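Local coordinates for flavoprotein (Thermotoga maritima, PDB 5V8S) that probably works as an oxidoreductase in electron transfer, binding FMN and holding a mu-oxo-diiron centre in a metallo-beta-lactamase-like domain, at residues A[95-100]-A[164-169]; A[121-126]-A[138-143]; A[160-165]-A[212-217]; A[178-183]-A[238-243]. The protein carries 1 engineered substitution. One frame throughout, in Å; residues are numbered along the deposited sequence.

Interactions 1, 3 and 4 close round one mu-oxo-diiron site. Interaction 1 gives H97 and E99 to the first iron, interaction 3 adds H163, and interaction 4 supplies D180, which reaches both irons, and H240 for the second. Their centres lie about 11 Å (1 and 3), 12 Å (1 and 4) and 14 Å (3 and 4) apart. Interactions 1 and 3 share W164 and P165. Interaction 2 binds no metal: the side chain of S122 is about 12 Å from the diiron group. Its centre lies about 9 Å from that of interaction 1, and the two are joined where D166 O meets S122 OG at 2.8 Å, probably as a hydrogen bond.

Interaction 1 (A[95-100]-A[164-169]); sequences VNHTEP and WPDTMV. With FEO (mu-oxo-diiron), chain C.
D166 grips H97 and T98 with both oxygens of its carboxylate. H97 ND1 donates to D166 OD1 over 3.0 Å, nearly straight at 167°; the acceptor lies in the imidazole plane and offers its syn lone pair, although ring and carboxylate planes stand 71° apart. T98 N and T98 OG1 approach D166 OD2 from opposite faces of the carboxylate plane, each at 2.8 Å. With chi1 of D166 at 69°, CG sits between backbone N and carbonyl carbon, which brings the carboxylate to H97 and T98. The result is second-shell control of a first-shell ligand: the ring rotation of H97 is fixed while its NE2 binds an iron at 2.2 Å. H97 and E99, whose OE1 binds the same iron at 2.1 Å, belong to the metal-binding loop after strand 92-94 of the metallo-beta-lactamase-type fold. The other carboxylate oxygen, E99 OE2, bonds to Y276 OH of the second subunit. Beyond the metal ligands, the W164 indole packs against H97 and E99. H97 forms an offset edge-to-face pair with it, the imidazole edge toward the six-membered ring, centroids 5.0 Å apart, and E99 CB rests over that ring as a CH-pi contact. Farther along, M168 N bonds to N96 O at 3.1 Å.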
loop_
_atom_site.group_PDB
_atom_site.type_symbol
_atom_site.label_atom_id
_atom_site.label_comp_id
_atom_site.label_asym_id
_atom_site.label_seq_id
_atom_site.Cartn_x
_atom_site.Cartn_y
_atom_site.Cartn_z
ATOM N N VAL A 95 8.468 4.066 -33.491
ATOM C CA VAL A 95 8.065 4.195 -32.094
ATOM C C VAL A 95 6.652 3.630 -31.984
ATOM O O VAL A 95 5.666 4.310 -32.277
ATOM C CB VAL A 95 8.145 5.651 -31.624
ATOM C CG1 VAL A 95 7.723 5.767 -30.166
ATOM C CG2 VAL A 95 9.557 6.171 -31.811
ATOM N N ASN A 96 6.545 2.369 -31.545
ATOM C CA ASN A 96 5.245 1.736 -31.406
ATOM C C ASN A 96 4.459 2.301 -30.218
ATOM O O ASN A 96 3.230 2.205 -30.205
ATOM C CB ASN A 96 5.439 0.233 -31.190
ATOM C CG ASN A 96 5.872 -0.496 -32.453
ATOM O OD1 ASN A 96 5.222 -0.387 -33.498
ATOM N ND2 ASN A 96 6.977 -1.258 -32.366
ATOM N N HIS A 97 5.144 2.894 -29.238
ATOM C CA HIS A 97 4.574 3.323 -27.967
ATOM C C HIS A 97 5.619 4.218 -27.335
ATOM O O HIS A 97 6.815 3.915 -27.392
ATOM C CB HIS A 97 4.312 2.055 -27.127
ATOM C CG HIS A 97 3.846 2.252 -25.707
ATOM N ND1 HIS A 97 2.792 3.060 -25.320
ATOM C CD2 HIS A 97 4.250 1.617 -24.584
ATOM C CE1 HIS A 97 2.602 2.944 -24.016
ATOM N NE2 HIS A 97 3.470 2.066 -23.547
ATOM N N THR A 98 5.176 5.342 -26.781
ATOM C CA THR A 98 6.084 6.408 -26.386
ATOM C C THR A 98 6.434 6.407 -24.904
ATOM O O THR A 98 7.158 7.303 -24.462
ATOM C CB THR A 98 5.481 7.771 -26.731
ATOM O OG1 THR A 98 4.295 7.978 -25.951
ATOM C CG2 THR A 98 5.157 7.856 -28.222
ATOM N N GLU A 99 5.930 5.461 -24.120
ATOM C CA GLU A 99 6.188 5.513 -22.687
ATOM C C GLU A 99 7.700 5.452 -22.450
ATOM O O GLU A 99 8.410 4.734 -23.161
ATOM C CB GLU A 99 5.498 4.346 -21.979
ATOM C CG GLU A 99 5.575 4.396 -20.472
ATOM C CD GLU A 99 4.747 3.339 -19.799
ATOM O OE1 GLU A 99 3.926 2.688 -20.453
ATOM O OE2 GLU A 99 4.907 3.170 -18.566
ATOM N N PRO A 100 8.235 6.178 -21.462
ATOM C CA PRO A 100 9.701 6.283 -21.364
ATOM C C PRO A 100 10.454 5.015 -21.024
ATOM O O PRO A 100 11.685 5.037 -21.128
ATOM C CB PRO A 100 9.910 7.372 -20.315
ATOM C CG PRO A 100 8.719 8.238 -20.473
ATOM C CD PRO A 100 7.581 7.309 -20.769
ATOM N N TRP A 164 -1.986 2.494 -23.825
ATOM C CA TRP A 164 -2.129 3.930 -24.043
ATOM C C TRP A 164 -2.788 4.181 -25.388
ATOM O O TRP A 164 -2.783 3.305 -26.257
ATOM C CB TRP A 164 -0.759 4.619 -24.061
ATOM C CG TRP A 164 -0.146 4.940 -22.709
ATOM C CD1 TRP A 164 -0.603 4.581 -21.461
ATOM C CD2 TRP A 164 1.038 5.708 -22.496
ATOM N NE1 TRP A 164 0.234 5.093 -20.499
ATOM C CE2 TRP A 164 1.236 5.805 -21.105
ATOM C CE3 TRP A 164 1.933 6.357 -23.346
ATOM C CZ2 TRP A 164 2.307 6.492 -20.553
ATOM C CZ3 TRP A 164 2.997 7.043 -22.788
ATOM C CH2 TRP A 164 3.174 7.104 -21.408
ATOM N N PRO A 165 -3.321 5.389 -25.621
ATOM C CA PRO A 165 -3.954 5.671 -26.919
ATOM C C PRO A 165 -2.982 5.690 -28.082
ATOM O O PRO A 165 -3.431 5.704 -29.241
ATOM C CB PRO A 165 -4.590 7.052 -26.713
ATOM C CG PRO A 165 -3.844 7.652 -25.562
ATOM C CD PRO A 165 -3.498 6.507 -24.672
ATOM N N ASP A 166 -1.676 5.688 -27.820
ATOM C CA ASP A 166 -0.693 5.754 -28.894
ATOM C C ASP A 166 -0.264 4.392 -29.421
ATOM O O ASP A 166 0.492 4.342 -30.390
ATOM C CB ASP A 166 0.560 6.522 -28.445
ATOM C CG ASP A 166 1.383 5.785 -27.385
ATOM O OD1 ASP A 166 0.891 4.794 -26.801
ATOM O OD2 ASP A 166 2.536 6.213 -27.147
ATOM N N THR A 167 -0.724 3.297 -28.828
ATOM C CA THR A 167 -0.096 2.010 -29.086
ATOM C C THR A 167 -0.442 1.475 -30.468
ATOM O O THR A 167 -1.594 1.518 -30.908
ATOM C CB THR A 167 -0.450 1.006 -27.982
ATOM O OG1 THR A 167 -1.865 0.867 -27.843
ATOM C CG2 THR A 167 0.038 1.497 -26.704
ATOM N N MET A 168 0.584 0.986 -31.155
ATOM C CA MET A 168 0.440 0.311 -32.430
ATOM C C MET A 168 1.432 -0.843 -32.464
ATOM O O MET A 168 2.315 -0.964 -31.612
ATOM C CB MET A 168 0.711 1.276 -33.595
ATOM C CG MET A 168 2.132 1.760 -33.682
ATOM S SD MET A 168 2.381 2.719 -35.201
ATOM C CE MET A 168 4.153 2.887 -35.174
ATOM N N VAL A 169 1.284 -1.700 -33.467
ATOM C CA VAL A 169 2.238 -2.772 -33.700
ATOM C C VAL A 169 2.692 -2.672 -35.150
ATOM O O VAL A 169 1.963 -2.169 -36.008
ATOM C CB VAL A 169 1.647 -4.162 -33.367
ATOM C CG1 VAL A 169 1.254 -4.257 -31.894
ATOM C CG2 VAL A 169 0.446 -4.444 -34.229
HETATM FE FE1 FEO C . 3.827 0.951 -21.648
HETATM FE FE2 FEO C . 6.678 -0.906 -21.859
HETATM O O FEO C . 5.684 0.687 -21.774
HETATM O O HOH W 1 3.154 5.340 -31.651
HETATM O O HOH W 2 4.157 -0.196 -19.792
HETATM O O HOH W 3 5.429 -1.659 -20.114
#

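Interaction 2 (A[121-126]-A[138-143]); sequences ASNFGK and VTVVKD
A121 and V140 pair as neighbours in parallel strands, within a beta-alpha-beta crossover built from strand 118-121, helix 123-133 and strand 138-140, the edge strand of the chain's seven-stranded sheet. The packed part is close-knit. A121 N donates to T139 O at 3.1 Å, and A121 O in turn accepts from V141 N at 3.0 Å, so one residue is held at both its backbone ends. A121 CB packs on V138 CG1 at 3.9 Å, while V141 CG2 lies beside A121 O. S122 turns away from the strand and caps the helix, its OG accepting from G125 N at 3.0 Å, with D166 O as second partner. K126 belongs to the close packing too, running antiparallel to the V138 side chain and crossing that of V140 at about a right angle. Its CG is anti to the backbone N (chi1 173°), which carries the chain back over the strand, where K126 CD presses on V140 CG2 at a tight 3.4 Å. The solvent side is looser. Exposed N123 adds just its CB against V140 CG1, and the backbones no longer meet directly there: a water accepts from N123 N at 2.9 Å and donates to V141 O at 2.8 Å.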
loop_
_atom_site.group_PDB
_atom_site.type_symbol
_atom_site.label_atom_id
_atom_site.label_comp_id
_atom_site.label_asym_id
_atom_site.label_seq_id
_atom_site.Cartn_x
_atom_site.Cartn_y
_atom_site.Cartn_z
ATOM N N ALA A 121 5.353 7.062 -35.970
ATOM C CA ALA A 121 4.541 6.819 -34.784
ATOM C C ALA A 121 3.072 6.964 -35.156
ATOM O O ALA A 121 2.731 7.434 -36.240
ATOM C CB ALA A 121 4.909 7.793 -33.660
ATOM N N SER A 122 2.199 6.587 -34.236
ATOM C CA SER A 122 0.781 6.859 -34.407
ATOM C C SER A 122 0.491 8.348 -34.189
ATOM O O SER A 122 1.355 9.131 -33.783
ATOM C CB SER A 122 -0.026 6.048 -33.401
ATOM O OG SER A 122 0.175 6.551 -32.089
ATOM N N ASN A 123 -0.753 8.744 -34.464
ATOM C CA ASN A 123 -1.136 10.139 -34.267
ATOM C C ASN A 123 -0.925 10.577 -32.819
ATOM O O ASN A 123 -0.329 11.627 -32.544
ATOM C CB ASN A 123 -2.593 10.336 -34.677
ATOM C CG ASN A 123 -2.979 11.785 -34.720
ATOM O OD1 ASN A 123 -2.575 12.523 -35.615
ATOM N ND2 ASN A 123 -3.741 12.213 -33.732
ATOM N N PHE A 124 -1.415 9.791 -31.872
ATOM C CA PHE A 124 -1.190 10.154 -30.477
ATOM C C PHE A 124 0.281 10.027 -30.111
ATOM O O PHE A 124 0.788 10.793 -29.290
ATOM C CB PHE A 124 -2.025 9.268 -29.563
ATOM C CG PHE A 124 -2.852 10.021 -28.598
ATOM C CD1 PHE A 124 -2.275 10.594 -27.482
ATOM C CD2 PHE A 124 -4.208 10.149 -28.789
ATOM C CE1 PHE A 124 -3.049 11.295 -26.562
ATOM C CE2 PHE A 124 -4.989 10.845 -27.883
ATOM C CZ PHE A 124 -4.406 11.418 -26.766
ATOM N N GLY A 125 0.981 9.067 -30.708
ATOM C CA GLY A 125 2.404 8.942 -30.460
ATOM C C GLY A 125 3.167 10.206 -30.821
ATOM O O GLY A 125 4.067 10.630 -30.091
ATOM N N LYS A 126 2.835 10.813 -31.966
ATOM C CA LYS A 126 3.468 12.075 -32.331
ATOM C C LYS A 126 3.225 13.142 -31.264
ATOM O O LYS A 126 4.147 13.859 -30.865
ATOM C CB LYS A 126 2.955 12.523 -33.701
ATOM C CG LYS A 126 3.413 13.907 -34.090
ATOM C CD LYS A 126 3.072 14.189 -35.548
ATOM C CE LYS A 126 3.652 15.513 -35.974
ATOM N NZ LYS A 126 3.136 16.588 -35.111
ATOM N N VAL A 138 7.840 14.199 -36.886
ATOM C CA VAL A 138 7.398 12.813 -36.772
ATOM C C VAL A 138 6.418 12.508 -37.898
ATOM O O VAL A 138 5.497 13.286 -38.168
ATOM C CB VAL A 138 6.753 12.547 -35.390
ATOM C CG1 VAL A 138 6.171 11.140 -35.330
ATOM C CG2 VAL A 138 7.770 12.721 -34.301
ATOM N N THR A 139 6.608 11.355 -38.535
ATOM C CA THR A 139 5.716 10.865 -39.577
ATOM C C THR A 139 4.620 10.012 -38.942
ATOM O O THR A 139 4.907 8.974 -38.338
ATOM C CB THR A 139 6.544 10.038 -40.558
ATOM O OG1 THR A 139 7.511 10.890 -41.184
ATOM C CG2 THR A 139 5.669 9.394 -41.620
ATOM N N VAL A 140 3.366 10.431 -39.103
ATOM C CA VAL A 140 2.221 9.721 -38.544
ATOM C C VAL A 140 1.762 8.661 -39.531
ATOM O O VAL A 140 1.550 8.957 -40.712
ATOM C CB VAL A 140 1.077 10.694 -38.237
ATOM C CG1 VAL A 140 -0.208 9.951 -37.904
ATOM C CG2 VAL A 140 1.475 11.596 -37.091
ATOM N N VAL A 141 1.571 7.436 -39.039
ATOM C CA VAL A 141 0.981 6.350 -39.813
ATOM C C VAL A 141 -0.427 6.084 -39.303
ATOM O O VAL A 141 -0.691 6.162 -38.092
ATOM C CB VAL A 141 1.829 5.065 -39.779
ATOM C CG1 VAL A 141 3.102 5.230 -40.623
ATOM C CG2 VAL A 141 2.159 4.657 -38.339
ATOM N N LYS A 142 -1.323 5.771 -40.234
ATOM C CA LYS A 142 -2.709 5.444 -39.937
ATOM C C LYS A 142 -2.908 3.932 -39.885
ATOM O O LYS A 142 -2.046 3.145 -40.289
ATOM C CB LYS A 142 -3.636 6.053 -40.993
ATOM C CG LYS A 142 -3.635 7.577 -41.007
ATOM C CD LYS A 142 -4.903 8.145 -41.609
ATOM C CE LYS A 142 -5.112 7.669 -43.033
ATOM N NZ LYS A 142 -6.098 8.537 -43.757
ATOM N N ASP A 143 -4.080 3.533 -39.398
ATOM C CA ASP A 143 -4.387 2.122 -39.228
ATOM C C ASP A 143 -4.335 1.404 -40.572
ATOM O O ASP A 143 -5.055 1.759 -41.510
ATOM C CB ASP A 143 -5.775 1.981 -38.612
ATOM C CG ASP A 143 -6.014 0.609 -37.995
ATOM O OD1 ASP A 143 -5.048 -0.155 -37.783
ATOM O OD2 ASP A 143 -7.187 0.296 -37.701
HETATM O O HOH W 4 -2.401 6.957 -36.052
#

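Interaction 3 (A[160-165]-A[212-217]); sequences PWLHWP and TVIGHY. With FEO (mu-oxo-diiron), chain C.
Y217 OH and the backbone carbonyl of H163 are bridged by a water, which lies 2.7 Å from Y217 OH and donates to H163 O over a longer 3.2 Å. Direct polar bonds between the two segments are absent, and the rest is packing. Y217 CB pushes to 3.1 Å from W161 O, a buried carbonyl oxygen that finds no hydrogen-bond partner. Beside it the indole of W161 and the phenol ring meet obliquely, planes 31° apart, with W161 CE3 over the phenol face at 3.6 Å from Y217 CE1. W161 also meets W363 of the second subunit edge-to-face, so this aromatic pair lies beside the dimer contact. Deeper in, L162 CD2 touches I214 CG2, and both side chains pack on I221 of helix 218-228. A cis peptide bond joins L162 to H163. The H163 side chain then takes chi1 53°, with CG between backbone N and carbonyl carbon, and its ring passes alongside V213 of helix 196-214. There V213 CG1 covers one imidazole face as a CH-pi contact, 3.8 Å from the ring centroid and 21° off its normal, and V213 O lies near H163 CB. Backed on that face, the ring directs NE2 to an iron at 2.2 Å, as expected of a histidine ligand carried on a loop between strands in the metallo-beta-lactamase-type diiron site.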
loop_
_atom_site.group_PDB
_atom_site.type_symbol
_atom_site.label_atom_id
_atom_site.label_comp_id
_atom_site.label_asym_id
_atom_site.label_seq_id
_atom_site.Cartn_x
_atom_site.Cartn_y
_atom_site.Cartn_z
ATOM N N PRO A 160 -5.119 0.508 -30.049
ATOM C CA PRO A 160 -5.217 1.522 -28.989
ATOM C C PRO A 160 -5.547 0.925 -27.631
ATOM O O PRO A 160 -6.213 -0.104 -27.517
ATOM C CB PRO A 160 -6.346 2.437 -29.474
ATOM C CG PRO A 160 -7.159 1.581 -30.406
ATOM C CD PRO A 160 -6.192 0.634 -31.050
ATOM N N TRP A 161 -5.042 1.586 -26.594
ATOM C CA TRP A 161 -5.346 1.263 -25.202
ATOM C C TRP A 161 -4.751 -0.069 -24.771
ATOM O O TRP A 161 -5.240 -0.697 -23.824
ATOM C CB TRP A 161 -6.843 1.371 -24.911
ATOM C CG TRP A 161 -7.323 2.781 -25.110
ATOM C CD1 TRP A 161 -8.104 3.266 -26.130
ATOM C CD2 TRP A 161 -7.010 3.907 -24.281
ATOM N NE1 TRP A 161 -8.311 4.619 -25.967
ATOM C CE2 TRP A 161 -7.646 5.037 -24.846
ATOM C CE3 TRP A 161 -6.255 4.069 -23.115
ATOM C CZ2 TRP A 161 -7.556 6.299 -24.278
ATOM C CZ3 TRP A 161 -6.180 5.328 -22.541
ATOM C CH2 TRP A 161 -6.819 6.426 -23.129
ATOM N N LEU A 162 -3.646 -0.455 -25.416
ATOM C CA LEU A 162 -2.804 -1.559 -24.971
ATOM C C LEU A 162 -1.404 -1.065 -24.613
ATOM O O LEU A 162 -0.415 -1.604 -25.114
ATOM C CB LEU A 162 -2.731 -2.641 -26.054
ATOM C CG LEU A 162 -4.072 -3.258 -26.442
ATOM C CD1 LEU A 162 -3.927 -4.335 -27.532
ATOM C CD2 LEU A 162 -4.764 -3.843 -25.211
ATOM N N HIS A 163 -1.271 -0.096 -23.700
ATOM C CA HIS A 163 -2.276 0.324 -22.704
ATOM C C HIS A 163 -2.488 1.842 -22.773
ATOM O O HIS A 163 -3.103 2.417 -21.897
ATOM C CB HIS A 163 -1.787 -0.063 -21.310
ATOM C CG HIS A 163 -0.412 0.436 -21.027
ATOM N ND1 HIS A 163 -0.154 1.555 -20.266
ATOM C CD2 HIS A 163 0.780 0.036 -21.528
ATOM C CE1 HIS A 163 1.149 1.775 -20.250
ATOM N NE2 HIS A 163 1.732 0.878 -21.026
ATOM N N TRP A 164 -1.986 2.494 -23.825
ATOM C CA TRP A 164 -2.129 3.930 -24.043
ATOM C C TRP A 164 -2.788 4.181 -25.388
ATOM O O TRP A 164 -2.783 3.305 -26.257
ATOM C CB TRP A 164 -0.759 4.619 -24.061
ATOM C CG TRP A 164 -0.146 4.940 -22.709
ATOM C CD1 TRP A 164 -0.603 4.581 -21.461
ATOM C CD2 TRP A 164 1.038 5.708 -22.496
ATOM N NE1 TRP A 164 0.234 5.093 -20.499
ATOM C CE2 TRP A 164 1.236 5.805 -21.105
ATOM C CE3 TRP A 164 1.933 6.357 -23.346
ATOM C CZ2 TRP A 164 2.307 6.492 -20.553
ATOM C CZ3 TRP A 164 2.997 7.043 -22.788
ATOM C CH2 TRP A 164 3.174 7.104 -21.408
ATOM N N PRO A 165 -3.321 5.389 -25.621
ATOM C CA PRO A 165 -3.954 5.671 -26.919
ATOM C C PRO A 165 -2.982 5.690 -28.082
ATOM O O PRO A 165 -3.431 5.704 -29.241
ATOM C CB PRO A 165 -4.590 7.052 -26.713
ATOM C CG PRO A 165 -3.844 7.652 -25.562
ATOM C CD PRO A 165 -3.498 6.507 -24.672
ATOM N N THR A 212 -1.295 -6.094 -14.289
ATOM C CA THR A 212 -0.818 -4.849 -13.697
ATOM C C THR A 212 -0.738 -3.710 -14.704
ATOM O O THR A 212 -1.083 -2.576 -14.363
ATOM C CB THR A 212 0.526 -5.013 -12.976
ATOM O OG1 THR A 212 1.540 -5.487 -13.869
ATOM C CG2 THR A 212 0.383 -5.929 -11.754
ATOM N N VAL A 213 -0.283 -3.982 -15.931
ATOM C CA VAL A 213 -0.051 -2.914 -16.911
ATOM C C VAL A 213 -1.255 -2.694 -17.816
ATOM O O VAL A 213 -1.625 -1.550 -18.104
ATOM C CB VAL A 213 1.228 -3.220 -17.712
ATOM C CG1 VAL A 213 1.466 -2.185 -18.808
ATOM C CG2 VAL A 213 2.422 -3.284 -16.786
ATOM N N ILE A 214 -1.872 -3.780 -18.289
ATOM C CA ILE A 214 -2.929 -3.705 -19.288
ATOM C C ILE A 214 -4.314 -3.999 -18.723
ATOM O O ILE A 214 -5.305 -3.832 -19.443
ATOM C CB ILE A 214 -2.624 -4.650 -20.471
ATOM C CG1 ILE A 214 -1.136 -4.588 -20.833
ATOM C CG2 ILE A 214 -3.483 -4.302 -21.680
ATOM C CD1 ILE A 214 -0.720 -5.543 -21.941
ATOM N N GLY A 215 -4.425 -4.433 -17.467
ATOM C CA GLY A 215 -5.666 -5.038 -17.016
ATOM C C GLY A 215 -6.879 -4.131 -17.085
ATOM O O GLY A 215 -8.001 -4.604 -17.271
ATOM N N HIS A 216 -6.694 -2.821 -16.905
ATOM C CA HIS A 216 -7.851 -1.937 -16.964
ATOM C C HIS A 216 -8.498 -1.986 -18.337
ATOM O O HIS A 216 -9.701 -1.736 -18.474
ATOM C CB HIS A 216 -7.413 -0.512 -16.619
ATOM C CG HIS A 216 -8.545 0.451 -16.440
ATOM N ND1 HIS A 216 -9.528 0.277 -15.490
ATOM C CD2 HIS A 216 -8.833 1.613 -17.074
ATOM C CE1 HIS A 216 -10.379 1.290 -15.551
ATOM N NE2 HIS A 216 -9.979 2.114 -16.506
ATOM N N TYR A 217 -7.712 -2.313 -19.361
ATOM C CA TYR A 217 -8.138 -2.288 -20.758
ATOM C C TYR A 217 -8.199 -3.693 -21.348
ATOM O O TYR A 217 -7.991 -3.883 -22.547
ATOM C CB TYR A 217 -7.190 -1.411 -21.575
ATOM C CG TYR A 217 -6.982 -0.032 -20.973
ATOM C CD1 TYR A 217 -7.965 0.933 -21.069
ATOM C CD2 TYR A 217 -5.808 0.289 -20.301
ATOM C CE1 TYR A 217 -7.792 2.198 -20.507
ATOM C CE2 TYR A 217 -5.626 1.540 -19.734
ATOM C CZ TYR A 217 -6.617 2.495 -19.845
ATOM O OH TYR A 217 -6.418 3.739 -19.280
HETATM FE FE1 FEO C . 3.827 0.951 -21.648
HETATM FE FE2 FEO C . 6.678 -0.906 -21.859
HETATM O O FEO C . 5.684 0.687 -21.774
HETATM O O HOH W 5 -3.892 4.541 -19.668
HETATM O O HOH W 2 4.157 -0.196 -19.792
HETATM O O HOH W 3 5.429 -1.659 -20.114
#

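Interaction 4 (A[178-183]-A[238-243]); sequences SCDVGG and PGHGLI. With FEO (mu-oxo-diiron), chain C.
D180 and H240 meet at the second iron of the mu-oxo-diiron group. D180 OD1 binds it at 2.1 Å and H240 NE2 at 2.2 Å. These two atoms lie 3.1 Å apart as fellow ligands, not as a hydrogen-bonded pair. The other oxygen, D180 OD2, binds the first iron at 2.1 Å, making the carboxylate a bridge across the pair. CB of D180 points away from 238-243, but with CG anti to the carbonyl carbon (chi1 -73°) the carboxylate swings back to the irons. D101 and the engineered D102 complete the protein ligands of the second iron. Outside this shell the backbone does the positioning. H240 ND1 bonds to the carbonyl of S51. G239 N donates to C179 O over 2.7 Å, straight at the hydrogen (173°) but from above the carbonyl plane. P238 CB packs on C179 O. Two overlapping beta turns, type II' from S178 to V181 and type II from D180 to G183, fold the loop after strand 175-179 about D180. The first is tied by S178 OG, which donates to V181 O at 2.6 Å. G183 CA makes a CA-H...O contact with H240 O at 3.2 Å. The carboxylate and the oxo group both span the irons, which probably holds the pair at a set spacing; the S51 bond to ND1 leaves NE2 directed at the second iron.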
loop_
_atom_site.group_PDB
_atom_site.type_symbol
_atom_site.label_atom_id
_atom_site.label_comp_id
_atom_site.label_asym_id
_atom_site.label_seq_id
_atom_site.Cartn_x
_atom_site.Cartn_y
_atom_site.Cartn_z
ATOM N N SER A 178 5.867 -5.693 -31.397
ATOM C CA SER A 178 4.624 -5.400 -30.712
ATOM C C SER A 178 4.786 -4.582 -29.441
ATOM O O SER A 178 3.780 -4.279 -28.800
ATOM C CB SER A 178 3.903 -6.711 -30.378
ATOM O OG SER A 178 4.755 -7.577 -29.666
ATOM N N CYS A 179 6.012 -4.240 -29.050
ATOM C CA CYS A 179 6.276 -3.444 -27.853
ATOM C C CYS A 179 5.579 -4.024 -26.613
ATOM O O CYS A 179 5.855 -5.160 -26.258
ATOM C CB CYS A 179 5.979 -1.963 -28.079
ATOM S SG CYS A 179 6.887 -0.928 -26.915
ATOM N N ASP A 180 4.674 -3.301 -25.942
ATOM C CA ASP A 180 4.080 -3.854 -24.716
ATOM C C ASP A 180 3.159 -5.028 -24.978
ATOM O O ASP A 180 2.935 -5.834 -24.061
ATOM C CB ASP A 180 3.246 -2.822 -23.958
ATOM C CG ASP A 180 4.085 -1.759 -23.250
ATOM O OD1 ASP A 180 5.328 -1.881 -23.218
ATOM O OD2 ASP A 180 3.493 -0.784 -22.740
ATOM N N VAL A 181 2.613 -5.140 -26.183
ATOM C CA VAL A 181 1.688 -6.213 -26.515
ATOM C C VAL A 181 2.501 -7.500 -26.630
ATOM O O VAL A 181 3.328 -7.650 -27.531
ATOM C CB VAL A 181 0.922 -5.903 -27.806
ATOM C CG1 VAL A 181 -0.006 -7.055 -28.164
ATOM C CG2 VAL A 181 0.136 -4.603 -27.665
ATOM N N GLY A 182 2.281 -8.428 -25.712
ATOM C CA GLY A 182 3.052 -9.654 -25.677
ATOM C C GLY A 182 4.226 -9.627 -24.729
ATOM O O GLY A 182 4.980 -10.611 -24.667
ATOM N N GLY A 183 4.378 -8.557 -23.949
ATOM C CA GLY A 183 5.446 -8.493 -22.980
ATOM C C GLY A 183 5.151 -9.281 -21.717
ATOM O O GLY A 183 4.045 -9.747 -21.491
ATOM N N PRO A 238 8.329 -8.690 -28.727
ATOM C CA PRO A 238 7.819 -7.620 -27.854
ATOM C C PRO A 238 8.909 -6.795 -27.209
ATOM O O PRO A 238 10.099 -7.114 -27.300
ATOM C CB PRO A 238 7.065 -8.400 -26.774
ATOM C CG PRO A 238 7.935 -9.637 -26.608
ATOM C CD PRO A 238 8.532 -9.948 -27.994
ATOM N N GLY A 239 8.486 -5.757 -26.481
ATOM C CA GLY A 239 9.394 -4.841 -25.824
ATOM C C GLY A 239 9.894 -5.274 -24.475
ATOM O O GLY A 239 10.811 -4.648 -23.951
ATOM N N HIS A 240 9.294 -6.309 -23.903
ATOM C CA HIS A 240 9.685 -6.811 -22.593
ATOM C C HIS A 240 9.586 -8.323 -22.604
ATOM O O HIS A 240 8.581 -8.863 -23.058
ATOM C CB HIS A 240 8.740 -6.298 -21.491
ATOM C CG HIS A 240 8.552 -4.812 -21.478
ATOM N ND1 HIS A 240 9.557 -3.927 -21.153
ATOM C CD2 HIS A 240 7.468 -4.060 -21.764
ATOM C CE1 HIS A 240 9.096 -2.691 -21.226
ATOM N NE2 HIS A 240 7.828 -2.745 -21.586
ATOM N N GLY A 241 10.608 -8.988 -22.065
ATOM C CA GLY A 241 10.567 -10.438 -21.904
ATOM C C GLY A 241 11.017 -11.205 -23.141
ATOM O O GLY A 241 11.822 -10.738 -23.946
ATOM N N LEU A 242 10.480 -12.415 -23.269
ATOM C CA LEU A 242 10.894 -13.345 -24.303
ATOM C C LEU A 242 10.386 -12.930 -25.679
ATOM O O LEU A 242 9.304 -12.356 -25.833
ATOM C CB LEU A 242 10.322 -14.718 -23.988
ATOM C CG LEU A 242 10.976 -15.558 -22.890
ATOM C CD1 LEU A 242 10.413 -16.963 -22.993
ATOM C CD2 LEU A 242 12.511 -15.574 -22.982
ATOM N N ILE A 243 11.169 -13.308 -26.693
ATOM C CA ILE A 243 10.770 -13.278 -28.096
ATOM C C ILE A 243 10.164 -14.630 -28.425
ATOM O O ILE A 243 10.626 -15.661 -27.920
ATOM C CB ILE A 243 12.004 -13.005 -28.972
ATOM C CG1 ILE A 243 12.526 -11.603 -28.695
ATOM C CG2 ILE A 243 11.713 -13.219 -30.454
ATOM C CD1 ILE A 243 13.967 -11.445 -29.055
HETATM FE FE1 FEO C . 3.827 0.951 -21.648
HETATM FE FE2 FEO C . 6.678 -0.906 -21.859
HETATM O O FEO C . 5.684 0.687 -21.774
HETATM O O HOH W 6 7.026 -12.269 -24.160
HETATM O O HOH W 2 4.157 -0.196 -19.792
HETATM O O HOH W 3 5.429 -1.659 -20.114
#